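Aldehyde dehydrogenase (Trypanosoma brucei, PDB 5MYP) probably oxidises aldehydes to carboxylic acids with NAD+ as the electron acceptor. Local coordinates at residues I197-S202 with E207-A212; T258-D263 with V423-A428. One frame throughout, in Å; residues are numbered along the deposited sequence.

Interaction 1. Residues I197-S202 with E207-A212; sequences ILYTGS and EIVMAA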
# COMPACT_ATOMS: atom_id res chain seq x y z
N ILE A 197 4.67 6.88 -6.27
CA ILE A 197 4.13 8.22 -6.46
C ILE A 197 3.37 8.64 -5.20
O ILE A 197 2.50 7.91 -4.73
CB ILE A 197 3.17 8.29 -7.68
CG1 ILE A 197 3.91 7.92 -8.97
CG2 ILE A 197 2.55 9.68 -7.80
CD1 ILE A 197 3.01 7.55 -10.13
N LEU A 198 3.73 9.79 -4.64
CA LEU A 198 2.93 10.41 -3.58
C LEU A 198 2.21 11.63 -4.16
O LEU A 198 2.85 12.53 -4.70
CB LEU A 198 3.77 10.79 -2.36
CG LEU A 198 2.94 11.22 -1.13
CD1 LEU A 198 3.55 10.75 0.19
CD2 LEU A 198 2.67 12.73 -1.09
N TYR A 199 0.89 11.65 -4.03
CA TYR A 199 0.05 12.75 -4.50
C TYR A 199 -0.80 13.28 -3.36
O TYR A 199 -1.46 12.52 -2.66
CB TYR A 199 -0.87 12.29 -5.65
CG TYR A 199 -1.92 13.33 -6.00
CD1 TYR A 199 -1.60 14.41 -6.82
CD2 TYR A 199 -3.20 13.25 -5.48
CE1 TYR A 199 -2.55 15.37 -7.14
CE2 TYR A 199 -4.16 14.21 -5.78
CZ TYR A 199 -3.83 15.27 -6.61
OH TYR A 199 -4.78 16.23 -6.90
N THR A 200 -0.78 14.60 -3.19
CA THR A 200 -1.65 15.31 -2.26
C THR A 200 -2.55 16.23 -3.09
O THR A 200 -2.07 16.95 -3.96
CB THR A 200 -0.85 16.13 -1.24
OG1 THR A 200 0.13 15.29 -0.61
CG2 THR A 200 -1.75 16.73 -0.16
N GLY A 201 -3.85 16.18 -2.81
CA GLY A 201 -4.82 17.00 -3.53
C GLY A 201 -6.22 16.42 -3.48
O GLY A 201 -6.65 15.94 -2.44
N SER A 202 -6.92 16.46 -4.61
CA SER A 202 -8.34 16.06 -4.69
C SER A 202 -8.51 14.60 -5.09
O SER A 202 -7.65 14.02 -5.75
CB SER A 202 -9.07 16.93 -5.71
OG SER A 202 -8.60 16.67 -7.02
N GLU A 207 -7.70 9.92 -8.95
CA GLU A 207 -8.11 8.87 -9.89
C GLU A 207 -7.26 8.88 -11.17
O GLU A 207 -6.89 7.82 -11.67
CB GLU A 207 -9.59 9.02 -10.27
CG GLU A 207 -10.57 8.77 -9.12
CD GLU A 207 -12.03 8.90 -9.52
OE1 GLU A 207 -12.33 8.95 -10.74
OE2 GLU A 207 -12.88 8.96 -8.61
N ILE A 208 -6.97 10.08 -11.67
CA ILE A 208 -6.12 10.26 -12.86
C ILE A 208 -4.67 9.84 -12.58
O ILE A 208 -4.02 9.19 -13.41
CB ILE A 208 -6.17 11.72 -13.38
CG1 ILE A 208 -7.59 12.09 -13.83
CG2 ILE A 208 -5.18 11.95 -14.52
CD1 ILE A 208 -7.86 13.58 -13.89
N VAL A 209 -4.16 10.22 -11.40
CA VAL A 209 -2.82 9.82 -10.97
C VAL A 209 -2.71 8.30 -10.86
O VAL A 209 -1.76 7.70 -11.37
CB VAL A 209 -2.42 10.49 -9.63
CG1 VAL A 209 -1.13 9.89 -9.07
CG2 VAL A 209 -2.27 11.99 -9.80
N MET A 210 -3.68 7.68 -10.20
CA MET A 210 -3.67 6.23 -10.02
C MET A 210 -3.81 5.47 -11.35
O MET A 210 -3.20 4.42 -11.51
CB MET A 210 -4.76 5.79 -9.03
CG MET A 210 -4.59 4.35 -8.55
SD MET A 210 -5.61 3.95 -7.11
CE MET A 210 -5.28 2.20 -6.99
N ALA A 211 -4.58 6.02 -12.29
CA ALA A 211 -4.67 5.46 -13.65
C ALA A 211 -3.32 5.48 -14.36
O ALA A 211 -2.94 4.51 -15.02
CB ALA A 211 -5.72 6.20 -14.46
N ALA A 212 -2.58 6.57 -14.21
CA ALA A 212 -1.24 6.69 -14.77
C ALA A 212 -0.28 5.70 -14.10
O ALA A 212 0.51 5.04 -14.77
CB ALA A 212 -0.72 8.11 -14.64
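Within the beta-alpha-beta unit of strand 196-200, helix 203-214 and strand 220-223, Val209 of the helix packs against Ile197 and Tyr199 of the strand that precedes it. The two strand residues are two apart and direct their CB atoms toward the helix, while Leu198 between them faces the other way. Their touching partner across the gap is Val209 alone, whose two methyls divide the work. CG1, anti to the backbone N (chi1 170°), meets the branch methyl of Ile197, with Val209 CG1 and Ile197 CG2 3.9 Å apart. The other methyl lies over one face of the Tyr199 ring: Val209 CG2 is 4.2 Å from the centroid and 25° off the ring normal, a CH-pi contact displaced toward the rim. The nearest ring atom is Tyr199 CD1, 3.9 Å from Val209 CG2. With 7.7 Å between Tyr199 CA and Val209 CA, the interface is made by side chains.

The far end of the tyrosine is tethered to the turn after the strand, where Ser202 N donates to Tyr199 OH at 3.1 Å with a bent N-H...O angle of 142°. That same serine sits at the N-cap of helix 203-214, its OG bonded to Val205 N and to a glycerol probably from the crystallisation liquor. Glu207, on the helix, forms a salt bridge with Arg438. Such apolar packing of a helix on the strand it follows is typical of the right-handed beta-alpha-beta crossover of Rossmann-like domains, here consistent with the NAD-binding domain of the aldehyde dehydrogenase fold.

Interaction 2. Residues T258-D263 with V423-A428; sequences TCIAPD and VVHAGA
Ile260 fills the contact with Val423, His425 and Ala426, and the path to it begins at Thr258, which opens a type I beta turn closed by Ala261 N bonding to Thr258 O at 3.1 Å. Thr258 OG1 is held by Tyr129 OH. Cys259, the predicted active-site cysteine, follows in the turn. At Ile260 the chain sends its side chain across. CG1 stands between the backbone N and the carbonyl carbon (chi1 54°), and with chi2 extended at 174° this carries the terminal methyl to the 3-10 turn of residues 424-427. There Ile260 CD1 meets Ala426 CB at 3.6 Å and Val423 CG1 at 3.9 Å. Ile260 CD1 also sits 3.6 Å from the backbone atom Val423 O. The same methyl approaches the imidazole obliquely, Ile260 CD1 lying 3.9 Å from His425 CE1. One methyl thus gathers three residues of the opposing segment. Nearer the backbone, Val423 CG2 rests against Ile260 O at 3.5 Å, while that carbonyl is satisfied by a hydrogen bond from Tyr396 OH. Val423 stands at the entry to the 3-10 turn, whose first bond joins Ala426 N to Val423 O at 3.1 Å. Beyond Ala261, Pro262 and Asp263 lead the chain on to strand 264-268. The contact therefore joins the loop between helix 240-252 and strand 264-268 to the loop that follows strand 417-419, with Trp249 of helix 240-252 touching Val423 and Val424, and Met460 of the second subunit packing on His425.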
# COMPACT_ATOMS: atom_id res chain seq x y z
N THR A 258 -7.73 23.59 4.42
CA THR A 258 -6.89 22.55 5.00
C THR A 258 -7.67 21.24 4.88
O THR A 258 -8.87 21.20 5.17
CB THR A 258 -6.58 22.84 6.48
OG1 THR A 258 -6.13 24.20 6.64
CG2 THR A 258 -5.53 21.89 7.04
N CYS A 259 -6.98 20.18 4.47
CA CYS A 259 -7.59 18.85 4.29
C CYS A 259 -8.11 18.22 5.58
O CYS A 259 -8.94 17.31 5.54
CB CYS A 259 -6.59 17.90 3.63
SG CYS A 259 -6.41 18.22 1.86
N ILE A 260 -7.62 18.71 6.73
CA ILE A 260 -8.06 18.26 8.06
C ILE A 260 -8.74 19.40 8.85
O ILE A 260 -8.86 19.33 10.07
CB ILE A 260 -6.86 17.66 8.85
CG1 ILE A 260 -5.67 18.63 8.93
CG2 ILE A 260 -6.42 16.34 8.22
CD1 ILE A 260 -4.55 18.17 9.82
N ALA A 261 -9.20 20.43 8.15
CA ALA A 261 -9.95 21.51 8.80
C ALA A 261 -11.28 20.95 9.32
O ALA A 261 -11.81 20.01 8.73
CB ALA A 261 -10.22 22.65 7.84
N PRO A 262 -11.81 21.52 10.41
CA PRO A 262 -13.17 21.15 10.80
C PRO A 262 -14.14 21.58 9.69
O PRO A 262 -14.24 22.77 9.40
CB PRO A 262 -13.40 21.92 12.11
CG PRO A 262 -12.39 23.01 12.12
CD PRO A 262 -11.23 22.53 11.31
N ASP A 263 -14.78 20.61 9.05
CA ASP A 263 -15.63 20.88 7.90
C ASP A 263 -17.01 21.29 8.38
O ASP A 263 -17.54 22.30 7.94
CB ASP A 263 -15.70 19.67 6.97
CG ASP A 263 -16.49 19.95 5.70
OD1 ASP A 263 -17.74 19.87 5.75
OD2 ASP A 263 -15.87 20.23 4.66
N VAL A 423 -6.78 19.25 14.14
CA VAL A 423 -5.60 19.58 13.30
C VAL A 423 -4.23 19.18 13.88
O VAL A 423 -3.37 18.70 13.13
CB VAL A 423 -5.61 21.08 12.86
CG1 VAL A 423 -4.41 21.41 11.98
CG2 VAL A 423 -6.90 21.41 12.12
N VAL A 424 -4.04 19.34 15.19
CA VAL A 424 -2.71 19.20 15.83
C VAL A 424 -2.03 17.83 15.69
O VAL A 424 -0.80 17.73 15.79
CB VAL A 424 -2.74 19.60 17.33
CG1 VAL A 424 -3.06 21.08 17.48
CG2 VAL A 424 -3.70 18.73 18.14
N HIS A 425 -2.83 16.78 15.48
CA HIS A 425 -2.30 15.43 15.23
C HIS A 425 -1.37 15.32 14.02
O HIS A 425 -0.51 14.45 13.99
CB HIS A 425 -3.44 14.41 15.09
CG HIS A 425 -4.24 14.55 13.84
ND1 HIS A 425 -5.03 15.64 13.58
CD2 HIS A 425 -4.38 13.72 12.77
CE1 HIS A 425 -5.62 15.49 12.40
NE2 HIS A 425 -5.24 14.34 11.89
N ALA A 426 -1.54 16.20 13.03
CA ALA A 426 -0.68 16.23 11.84
C ALA A 426 0.80 16.48 12.16
O ALA A 426 1.68 15.96 11.47
CB ALA A 426 -1.18 17.26 10.84
N GLY A 427 1.07 17.27 13.20
CA GLY A 427 2.43 17.52 13.67
C GLY A 427 2.96 16.56 14.73
O GLY A 427 4.07 16.76 15.23
N ALA A 428 2.18 15.53 15.07
CA ALA A 428 2.55 14.59 16.13
C ALA A 428 3.64 13.62 15.68
O ALA A 428 3.42 12.83 14.75
CB ALA A 428 1.31 13.83 16.59

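Overall arrangement
Following the chain from the N terminus, interaction 1 closes first, as a short local loop: only four residues, all helical, separate its segments. It fastens helix 203-214 to strand 196-200, in the sheet that holds strands 110-124 and 220-223. Interaction 2 opens later and spans 159 intervening residues. Its segment 258-263 leads into strand 264-268, whereas 423-428 lies in the loop running from strand 417-419 of that same sheet to strand 440-441 of the other. The two are in series, neither nested nor crossed. Both border the predicted active site: Cys259 belongs to interaction 2, and the side chains of Tyr199 and Ile260 are each about 7 Å from that of Glu223. Both contacts also reach the second subunit.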